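Local coordinates for protein MS5a (Brassica napus, PDB 6L77) that is of unknown function but, as a meiosis-related protein built on cystatin-like folds, appears to enhance papain rather than inhibit it, at residues 35-40 with 55-60; 161-166 with 188-193; 203-208 with 224-229. All coordinates share one frame; numbering follows the deposited sequence.

In the fold
All three contacts pair antiparallel strands of one sheet, and each is partly buried. Contact 1, the most exposed, lies toward one end in the hairpin of edge strand 34-45, its centre about 28 Å from that of contact 2 and about 31 Å from that of contact 3. Contact 2 has the most buried residues. It neighbours contact 3, centres about 9 Å apart, because strand 186-195 bonds to strand 201-212, and helix 138-150 covers one face of both. Contacts 1 and 2 are bulged; contact 3 keeps an even register. Charged groups line one face of contact 1, an arginine-aspartate pair marks contact 2, and contacts 1 and 3 each have bridging water, contact 3 beside aliphatic packing.

Contact 1: residues 35-40 with 55-60; sequences LHKIEK and TLIAED
With CG1 set beside its own backbone N (chi1 -52°), Ile57 turns that branch toward Glu39, whose chain bends at chi2 (-88°) and crosses over it. Glu39 CG comes within 3.6 Å of Ile57 CG1, and the carboxylate oxygen OE2 also lies close to this branch. The other branch of Ile57, CG2, sits 4.0 Å from His36 CD2, approaching the imidazole obliquely, while the CG of Lys37 lies alongside CG1. Replacing this isoleucine by an alanine removes both branches and would probably leave the methylenes of Lys37 and Glu39 and the imidazole of His36 with a gap between them.

Two classic beta bulges shape the backbone. Ile57 O accepts from His36 N, at 2.8 Å, and from Lys37 N, at 3.3 Å; Thr55 O likewise accepts from two donors, Glu39 N and Lys40 N, the latter in the carbonyl plane. Each bulge shifts the register by one residue. Lys37 NZ folds back to a salt bridge with Glu39 OE1 at 3.6 Å, and a water in the plane of the His36 ring links ND1 to Glu59 OE1, to which it donates. On the other face Leu35 CD1 meets Leu56 CD1 at 3.8 Å, the two leucines crossing at about a right angle.

Thr55 OG1 bonds to Lys91, beyond the hairpin. Helix 12-29 covers the leucine face, touching Leu35, Ile38 and Leu56, and strand 65-75 continues the sheet beyond 49-60, placing Phe66 against Ile57 and edge-to-face with His36.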
loop_
_atom_site.group_PDB
_atom_site.type_symbol
_atom_site.label_atom_id
_atom_site.label_comp_id
_atom_site.label_asym_id
_atom_site.label_seq_id
_atom_site.Cartn_x
_atom_site.Cartn_y
_atom_site.Cartn_z
ATOM N N LEU A 35 0.106 -11.937 -8.541
ATOM C CA LEU A 35 0.065 -11.341 -9.869
ATOM C C LEU A 35 0.864 -12.194 -10.844
ATOM O O LEU A 35 2.043 -12.488 -10.619
ATOM C CB LEU A 35 0.617 -9.913 -9.826
ATOM C CG LEU A 35 0.744 -9.229 -11.182
ATOM C CD1 LEU A 35 -0.644 -9.076 -11.834
ATOM C CD2 LEU A 35 1.439 -7.867 -11.033
ATOM N N HIS A 36 0.222 -12.600 -11.934
ATOM C CA HIS A 36 0.917 -13.319 -12.988
ATOM C C HIS A 36 1.296 -12.394 -14.139
ATOM O O HIS A 36 2.460 -12.349 -14.539
ATOM C CB HIS A 36 0.051 -14.482 -13.491
ATOM C CG HIS A 36 0.623 -15.196 -14.678
ATOM N ND1 HIS A 36 1.783 -15.938 -14.616
ATOM C CD2 HIS A 36 0.182 -15.292 -15.953
ATOM C CE1 HIS A 36 2.037 -16.455 -15.806
ATOM N NE2 HIS A 36 1.085 -16.071 -16.638
ATOM N N LYS A 37 0.334 -11.651 -14.683
ATOM C CA LYS A 37 0.649 -10.675 -15.718
ATOM C C LYS A 37 -0.486 -9.668 -15.805
ATOM O O LYS A 37 -1.603 -9.924 -15.354
ATOM C CB LYS A 37 0.858 -11.338 -17.084
ATOM C CG LYS A 37 -0.414 -11.907 -17.675
ATOM C CD LYS A 37 -0.161 -12.651 -18.989
ATOM C CE LYS A 37 0.371 -11.735 -20.071
ATOM N NZ LYS A 37 -0.685 -10.833 -20.608
ATOM N N ILE A 38 -0.181 -8.522 -16.405
ATOM C CA ILE A 38 -1.200 -7.543 -16.785
ATOM C C ILE A 38 -1.602 -7.824 -18.230
ATOM O O ILE A 38 -0.741 -7.890 -19.108
ATOM C CB ILE A 38 -0.665 -6.106 -16.652
ATOM C CG1 ILE A 38 -0.020 -5.856 -15.281
ATOM C CG2 ILE A 38 -1.775 -5.087 -17.012
ATOM C CD1 ILE A 38 -0.973 -5.862 -14.143
ATOM N N GLU A 39 -2.905 -7.978 -18.483
ATOM C CA GLU A 39 -3.397 -8.173 -19.844
ATOM C C GLU A 39 -3.661 -6.851 -20.550
ATOM O O GLU A 39 -3.332 -6.687 -21.729
ATOM C CB GLU A 39 -4.699 -8.987 -19.839
ATOM C CG GLU A 39 -4.535 -10.458 -19.561
ATOM C CD GLU A 39 -4.278 -11.276 -20.815
ATOM O OE1 GLU A 39 -4.005 -10.679 -21.878
ATOM O OE2 GLU A 39 -4.355 -12.521 -20.736
ATOM N N LYS A 40 -4.296 -5.914 -19.863
ATOM C CA LYS A 40 -4.614 -4.643 -20.493
ATOM C C LYS A 40 -5.029 -3.684 -19.399
ATOM O O LYS A 40 -5.386 -4.100 -18.296
ATOM C CB LYS A 40 -5.729 -4.769 -21.528
ATOM C CG LYS A 40 -7.043 -5.277 -20.983
ATOM C CD LYS A 40 -8.182 -4.827 -21.905
ATOM C CE LYS A 40 -9.506 -5.456 -21.512
ATOM N NZ LYS A 40 -10.650 -4.829 -22.231
ATOM N N THR A 55 -7.043 -5.006 -16.149
ATOM C CA THR A 55 -7.388 -6.414 -16.266
ATOM C C THR A 55 -6.102 -7.212 -16.113
ATOM O O THR A 55 -5.161 -7.042 -16.897
ATOM C CB THR A 55 -8.056 -6.699 -17.612
ATOM O OG1 THR A 55 -9.216 -5.866 -17.752
ATOM C CG2 THR A 55 -8.451 -8.179 -17.713
ATOM N N LEU A 56 -6.045 -8.061 -15.097
ATOM C CA LEU A 56 -4.823 -8.796 -14.809
ATOM C C LEU A 56 -5.148 -10.272 -14.647
ATOM O O LEU A 56 -6.301 -10.653 -14.438
ATOM C CB LEU A 56 -4.138 -8.270 -13.543
ATOM C CG LEU A 56 -5.037 -8.285 -12.304
ATOM C CD1 LEU A 56 -4.373 -9.051 -11.186
ATOM C CD2 LEU A 56 -5.429 -6.878 -11.837
ATOM N N ILE A 57 -4.107 -11.096 -14.758
ATOM C CA ILE A 57 -4.198 -12.526 -14.504
ATOM C C ILE A 57 -3.520 -12.778 -13.170
ATOM O O ILE A 57 -2.370 -12.370 -12.973
ATOM C CB ILE A 57 -3.531 -13.354 -15.616
ATOM C CG1 ILE A 57 -4.063 -12.933 -16.990
ATOM C CG2 ILE A 57 -3.743 -14.834 -15.354
ATOM C CD1 ILE A 57 -5.562 -12.995 -17.101
ATOM N N ALA A 58 -4.244 -13.401 -12.246
ATOM C CA ALA A 58 -3.686 -13.824 -10.970
ATOM C C ALA A 58 -3.476 -15.330 -10.981
ATOM O O ALA A 58 -4.283 -16.071 -11.553
ATOM C CB ALA A 58 -4.604 -13.441 -9.807
ATOM N N GLU A 59 -2.396 -15.780 -10.347
ATOM C CA GLU A 59 -2.156 -17.204 -10.154
ATOM C C GLU A 59 -2.663 -17.620 -8.777
ATOM O O GLU A 59 -2.432 -16.928 -7.776
ATOM C CB GLU A 59 -0.666 -17.553 -10.294
ATOM C CG GLU A 59 -0.419 -19.061 -10.114
ATOM C CD GLU A 59 1.004 -19.521 -10.461
ATOM O OE1 GLU A 59 1.886 -18.684 -10.759
ATOM O OE2 GLU A 59 1.228 -20.747 -10.443
ATOM N N ASP A 60 -3.353 -18.765 -8.733
ATOM C CA ASP A 60 -3.841 -19.365 -7.492
ATOM C C ASP A 60 -3.172 -20.725 -7.333
ATOM O O ASP A 60 -3.660 -21.731 -7.868
ATOM C CB ASP A 60 -5.365 -19.506 -7.512
ATOM C CG ASP A 60 -5.902 -20.317 -6.333
ATOM O OD1 ASP A 60 -5.175 -20.506 -5.332
ATOM O OD2 ASP A 60 -7.053 -20.796 -6.430
HETATM O O HOH W 1 2.856 -16.459 -12.096
#

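Contact 2: residues 161-166 with 188-193; sequences LKILDV and VYIRYD
Leu164 carries the tight part of this strand pair: its CD1 lies over one face of the Arg191 guanidinium, 3.4 Å above the plane and displaced toward the rim. Leu164 CD1 also lies 3.4 Å from Asp193 OD2, wedged where the arginine and aspartate meet. Arg191 is turned into place by a bend at chi2 (76°), and Arg191 NH2 bonds to Asp193 OD1 at 2.8 Å; the oxygen lies in the guanidinium plane but is itself approached from above the carboxylate. This salt bridge runs along one strand, with Leu164 of the other strand laid over it, so the guanidinium is held both at its edge and on a face.

The backbone below is bonded directly: Arg191 O accepts from Leu164 N at 2.8 Å and from Asp165 N at 3.2 Å, a classic beta bulge, and Arg191 N returns a nearly straight bond to Asp165 O. At the Lys162-Asp193 end, on the opposite face, Leu161 CD2 touches the edge of the Tyr192 ring, 3.7 Å from Tyr192 CE2.

That apolar face is looser between the strands, Ile163 CG2 and Ile190 CG2 standing 4.4 Å apart, but it is covered by helices, and Trp133 of helix 130-135 and Met143 of helix 138-150 also pack on Ile163. The solvent side is the face of Arg191 and Asp193, where Lys162 is exposed and stretches fully extended, its end leading away from the partner strand.

The short segments run at 138° to each other; an antiparallel sheet backed by helices 130-135 and 138-150 is consistent with the cystatin-like fold of this protein.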
loop_
_atom_site.group_PDB
_atom_site.type_symbol
_atom_site.label_atom_id
_atom_site.label_comp_id
_atom_site.label_asym_id
_atom_site.label_seq_id
_atom_site.Cartn_x
_atom_site.Cartn_y
_atom_site.Cartn_z
ATOM N N LEU A 161 15.671 -1.697 -1.472
ATOM C CA LEU A 161 15.026 -1.208 -0.262
ATOM C C LEU A 161 15.102 -2.261 0.833
ATOM O O LEU A 161 14.889 -3.450 0.578
ATOM C CB LEU A 161 13.565 -0.849 -0.538
ATOM C CG LEU A 161 13.336 0.125 -1.688
ATOM C CD1 LEU A 161 11.853 0.474 -1.798
ATOM C CD2 LEU A 161 14.197 1.382 -1.500
ATOM N N LYS A 162 15.391 -1.815 2.055
ATOM C CA LYS A 162 15.492 -2.702 3.210
ATOM C C LYS A 162 14.759 -2.082 4.388
ATOM O O LYS A 162 15.142 -1.007 4.858
ATOM C CB LYS A 162 16.957 -2.957 3.575
ATOM C CG LYS A 162 17.133 -3.743 4.859
ATOM C CD LYS A 162 18.597 -3.930 5.190
ATOM C CE LYS A 162 18.769 -4.727 6.467
ATOM N NZ LYS A 162 20.191 -4.745 6.907
ATOM N N ILE A 163 13.735 -2.772 4.892
ATOM C CA ILE A 163 12.964 -2.249 6.017
ATOM C C ILE A 163 13.774 -2.345 7.303
ATOM O O ILE A 163 14.352 -3.392 7.619
ATOM C CB ILE A 163 11.632 -3.000 6.156
ATOM C CG1 ILE A 163 10.787 -2.841 4.892
ATOM C CG2 ILE A 163 10.878 -2.491 7.365
ATOM C CD1 ILE A 163 9.502 -3.634 4.918
ATOM N N LEU A 164 13.811 -1.251 8.064
ATOM C CA LEU A 164 14.511 -1.236 9.343
ATOM C C LEU A 164 13.585 -1.193 10.544
ATOM O O LEU A 164 13.927 -1.758 11.587
ATOM C CB LEU A 164 15.462 -0.037 9.427
ATOM C CG LEU A 164 16.548 0.040 8.355
ATOM C CD1 LEU A 164 17.375 1.294 8.552
ATOM C CD2 LEU A 164 17.424 -1.193 8.408
ATOM N N ASP A 165 12.424 -0.549 10.424
ATOM C CA ASP A 165 11.530 -0.375 11.560
ATOM C C ASP A 165 10.148 -0.038 11.025
ATOM O O ASP A 165 10.025 0.646 10.002
ATOM C CB ASP A 165 12.037 0.732 12.494
ATOM C CG ASP A 165 11.341 0.729 13.841
ATOM O OD1 ASP A 165 10.605 -0.243 14.136
ATOM O OD2 ASP A 165 11.539 1.704 14.604
ATOM N N VAL A 166 9.115 -0.547 11.694
ATOM C CA VAL A 166 7.732 -0.314 11.284
ATOM C C VAL A 166 6.907 -0.093 12.542
ATOM O O VAL A 166 7.023 -0.858 13.502
ATOM C CB VAL A 166 7.147 -1.484 10.465
ATOM C CG1 VAL A 166 5.680 -1.229 10.128
ATOM C CG2 VAL A 166 7.934 -1.706 9.186
ATOM N N VAL A 188 0.569 3.797 9.049
ATOM C CA VAL A 188 1.786 2.990 8.978
ATOM C C VAL A 188 2.993 3.907 8.841
ATOM O O VAL A 188 3.029 4.764 7.952
ATOM C CB VAL A 188 1.733 1.994 7.807
ATOM C CG1 VAL A 188 2.885 1.014 7.923
ATOM C CG2 VAL A 188 0.397 1.261 7.784
ATOM N N TYR A 189 3.992 3.707 9.702
ATOM C CA TYR A 189 5.267 4.416 9.639
ATOM C C TYR A 189 6.341 3.404 9.273
ATOM O O TYR A 189 6.521 2.410 9.985
ATOM C CB TYR A 189 5.616 5.065 10.981
ATOM C CG TYR A 189 4.557 5.988 11.545
ATOM C CD1 TYR A 189 3.510 5.490 12.316
ATOM C CD2 TYR A 189 4.622 7.364 11.336
ATOM C CE1 TYR A 189 2.555 6.337 12.858
ATOM C CE2 TYR A 189 3.667 8.215 11.866
ATOM C CZ TYR A 189 2.641 7.694 12.631
ATOM O OH TYR A 189 1.701 8.541 13.165
ATOM N N ILE A 190 7.061 3.656 8.185
ATOM C CA ILE A 190 8.045 2.707 7.682
ATOM C C ILE A 190 9.385 3.409 7.578
ATOM O O ILE A 190 9.526 4.379 6.826
ATOM C CB ILE A 190 7.639 2.123 6.322
ATOM C CG1 ILE A 190 6.226 1.543 6.417
ATOM C CG2 ILE A 190 8.674 1.062 5.890
ATOM C CD1 ILE A 190 5.653 1.028 5.098
ATOM N N ARG A 191 10.366 2.911 8.320
ATOM C CA ARG A 191 11.738 3.386 8.246
ATOM C C ARG A 191 12.521 2.397 7.388
ATOM O O ARG A 191 12.589 1.209 7.723
ATOM C CB ARG A 191 12.331 3.506 9.651
ATOM C CG ARG A 191 13.834 3.756 9.702
ATOM C CD ARG A 191 14.221 5.190 9.360
ATOM N NE ARG A 191 15.669 5.329 9.464
ATOM C CZ ARG A 191 16.528 4.967 8.515
ATOM N NH1 ARG A 191 17.828 5.101 8.716
ATOM N NH2 ARG A 191 16.090 4.475 7.364
ATOM N N TYR A 192 13.090 2.873 6.274
ATOM C CA TYR A 192 13.784 1.948 5.386
ATOM C C TYR A 192 14.991 2.616 4.745
ATOM O O TYR A 192 15.036 3.841 4.589
ATOM C CB TYR A 192 12.837 1.387 4.315
ATOM C CG TYR A 192 12.308 2.391 3.297
ATOM C CD1 TYR A 192 11.212 3.203 3.587
ATOM C CD2 TYR A 192 12.884 2.497 2.034
ATOM C CE1 TYR A 192 10.709 4.106 2.641
ATOM C CE2 TYR A 192 12.395 3.395 1.091
ATOM C CZ TYR A 192 11.302 4.193 1.397
ATOM O OH TYR A 192 10.818 5.093 0.457
ATOM N N ASP A 193 15.977 1.793 4.387
ATOM C CA ASP A 193 17.179 2.250 3.700
ATOM C C ASP A 193 17.130 1.846 2.232
ATOM O O ASP A 193 16.630 0.771 1.887
ATOM C CB ASP A 193 18.451 1.681 4.336
ATOM C CG ASP A 193 18.869 2.432 5.578
ATOM O OD1 ASP A 193 18.284 3.498 5.862
ATOM O OD2 ASP A 193 19.789 1.950 6.276
#

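Contact 3: residues 203-208 with 224-229; sequences KHIAIV and ESQLVP
Ile205 and Gln226 run alongside each other with their ends in one direction, Ile205 CB resting 3.8 Å from Gln226 CG, whereas Val228 comes across Ile205 nearly square and puts Val228 CG2 3.6 Å from Ile205 CG1. Val228 meets Lys203 in a similar crosswise manner: Lys203 CB and Val228 CB are 3.6 Å apart, and the other valine branch, CG1, rests against Lys203 CE. The valine is thus held between an isoleucine and the aliphatic part of a lysine. Gln226 CG is flanked by its own backbone N and C (chi1 61°), and the chain runs on extended, bringing NE2 near the CD1 of Ile207; that amide nitrogen bonds to Asp110 O.

The contact joins the two strands of the beta hairpin 201-212 and 219-227, the last two strands along the chain in its cystatin-like sheet. Reciprocal backbone bonds join Ile205 with Gln226 and Ile207 with Glu224. Val228 N adds an almost straight bond to Lys203 O (176° at the hydrogen), although it approaches from well above the carbonyl plane.

On the other face His204 and Leu227 extend together, Leu227 CD2 lying 3.4 Å from His204 ND1 and oblique to the ring. A water in the ring plane, 2.8 Å from His204 ND1, donates to Gln226 O, which Ile205 N also reaches. His204 NE2 bonds to Gln194, and the imidazole stacks with Tyr192, while Arg150 of helix 138-150 touches both His204 and Leu227.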
loop_
_atom_site.group_PDB
_atom_site.type_symbol
_atom_site.label_atom_id
_atom_site.label_comp_id
_atom_site.label_asym_id
_atom_site.label_seq_id
_atom_site.Cartn_x
_atom_site.Cartn_y
_atom_site.Cartn_z
ATOM N N LYS A 203 18.471 7.190 3.591
ATOM C CA LYS A 203 17.615 6.865 4.726
ATOM C C LYS A 203 16.247 7.505 4.525
ATOM O O LYS A 203 16.141 8.729 4.402
ATOM C CB LYS A 203 18.260 7.333 6.035
ATOM C CG LYS A 203 19.648 6.752 6.287
ATOM C CD LYS A 203 20.147 7.055 7.703
ATOM C CE LYS A 203 20.289 8.556 7.951
ATOM N NZ LYS A 203 20.932 8.876 9.269
ATOM N N HIS A 204 15.207 6.670 4.483
ATOM C CA HIS A 204 13.847 7.093 4.175
ATOM C C HIS A 204 12.902 6.793 5.331
ATOM O O HIS A 204 13.074 5.812 6.061
ATOM C CB HIS A 204 13.288 6.382 2.933
ATOM C CG HIS A 204 14.053 6.632 1.670
ATOM N ND1 HIS A 204 13.831 7.734 0.870
ATOM C CD2 HIS A 204 15.005 5.899 1.046
ATOM C CE1 HIS A 204 14.628 7.677 -0.183
ATOM N NE2 HIS A 204 15.350 6.573 -0.103
ATOM N N ILE A 205 11.870 7.628 5.453
ATOM C CA ILE A 205 10.677 7.323 6.238
ATOM C C ILE A 205 9.463 7.561 5.350
ATOM O O ILE A 205 9.368 8.606 4.697
ATOM C CB ILE A 205 10.585 8.185 7.514
ATOM C CG1 ILE A 205 11.692 7.799 8.503
ATOM C CG2 ILE A 205 9.206 8.059 8.158
ATOM C CD1 ILE A 205 11.810 8.735 9.700
ATOM N N ALA A 206 8.544 6.594 5.323
ATOM C CA ALA A 206 7.253 6.754 4.667
ATOM C C ALA A 206 6.153 6.728 5.719
ATOM O O ALA A 206 6.231 5.976 6.697
ATOM C CB ALA A 206 7.012 5.657 3.624
ATOM N N ILE A 207 5.137 7.560 5.527
ATOM C CA ILE A 207 3.972 7.596 6.406
ATOM C C ILE A 207 2.746 7.418 5.524
ATOM O O ILE A 207 2.549 8.190 4.583
ATOM C CB ILE A 207 3.889 8.912 7.200
ATOM C CG1 ILE A 207 5.145 9.090 8.062
ATOM C CG2 ILE A 207 2.637 8.926 8.069
ATOM C CD1 ILE A 207 5.210 10.415 8.804
ATOM N N VAL A 208 1.938 6.392 5.801
ATOM C CA VAL A 208 0.805 6.061 4.933
ATOM C C VAL A 208 -0.423 5.782 5.787
ATOM O O VAL A 208 -0.377 4.927 6.678
ATOM C CB VAL A 208 1.090 4.837 4.042
ATOM C CG1 VAL A 208 -0.134 4.558 3.161
ATOM C CG2 VAL A 208 2.327 5.048 3.191
ATOM N N GLU A 224 2.855 10.316 2.608
ATOM C CA GLU A 224 3.903 11.309 2.420
ATOM C C GLU A 224 5.243 10.675 2.760
ATOM O O GLU A 224 5.318 9.770 3.595
ATOM C CB GLU A 224 3.672 12.540 3.301
ATOM C CG GLU A 224 2.483 13.376 2.861
ATOM C CD GLU A 224 2.268 14.606 3.723
ATOM O OE1 GLU A 224 2.832 14.670 4.843
ATOM O OE2 GLU A 224 1.529 15.509 3.272
ATOM N N SER A 225 6.298 11.159 2.109
ATOM C CA SER A 225 7.643 10.642 2.303
ATOM C C SER A 225 8.584 11.742 2.766
ATOM O O SER A 225 8.377 12.926 2.477
ATOM C CB SER A 225 8.190 10.022 1.015
ATOM O OG SER A 225 7.521 8.811 0.734
ATOM N N GLN A 226 9.632 11.335 3.477
ATOM C CA GLN A 226 10.632 12.267 3.970
ATOM C C GLN A 226 11.976 11.553 4.038
ATOM O O GLN A 226 12.041 10.324 4.096
ATOM C CB GLN A 226 10.235 12.828 5.341
ATOM C CG GLN A 226 10.104 11.750 6.410
ATOM C CD GLN A 226 9.587 12.283 7.731
ATOM O OE1 GLN A 226 10.359 12.508 8.664
ATOM N NE2 GLN A 226 8.272 12.470 7.824
ATOM N N LEU A 227 13.051 12.331 4.011
ATOM C CA LEU A 227 14.393 11.795 4.189
ATOM C C LEU A 227 14.842 11.973 5.636
ATOM O O LEU A 227 14.469 12.941 6.305
ATOM C CB LEU A 227 15.397 12.478 3.255
ATOM C CG LEU A 227 15.206 12.310 1.748
ATOM C CD1 LEU A 227 16.334 12.990 1.004
ATOM C CD2 LEU A 227 15.139 10.846 1.384
ATOM N N VAL A 228 15.649 11.030 6.111
ATOM C CA VAL A 228 16.228 11.090 7.448
ATOM C C VAL A 228 17.574 11.810 7.344
ATOM O O VAL A 228 18.459 11.324 6.623
ATOM C CB VAL A 228 16.410 9.695 8.054
ATOM C CG1 VAL A 228 17.017 9.791 9.442
ATOM C CG2 VAL A 228 15.087 8.929 8.077
ATOM N N PRO A 229 17.769 12.945 8.043
ATOM C CA PRO A 229 18.966 13.802 8.079
ATOM C C PRO A 229 20.299 13.075 7.881
ATOM O O PRO A 229 20.735 12.353 8.777
ATOM C CB PRO A 229 18.903 14.410 9.481
ATOM C CG PRO A 229 17.439 14.348 9.880
ATOM C CD PRO A 229 16.691 13.517 8.865
HETATM O O HOH W 2 19.499 10.149 3.886
HETATM O O HOH W 3 11.517 8.942 1.757
#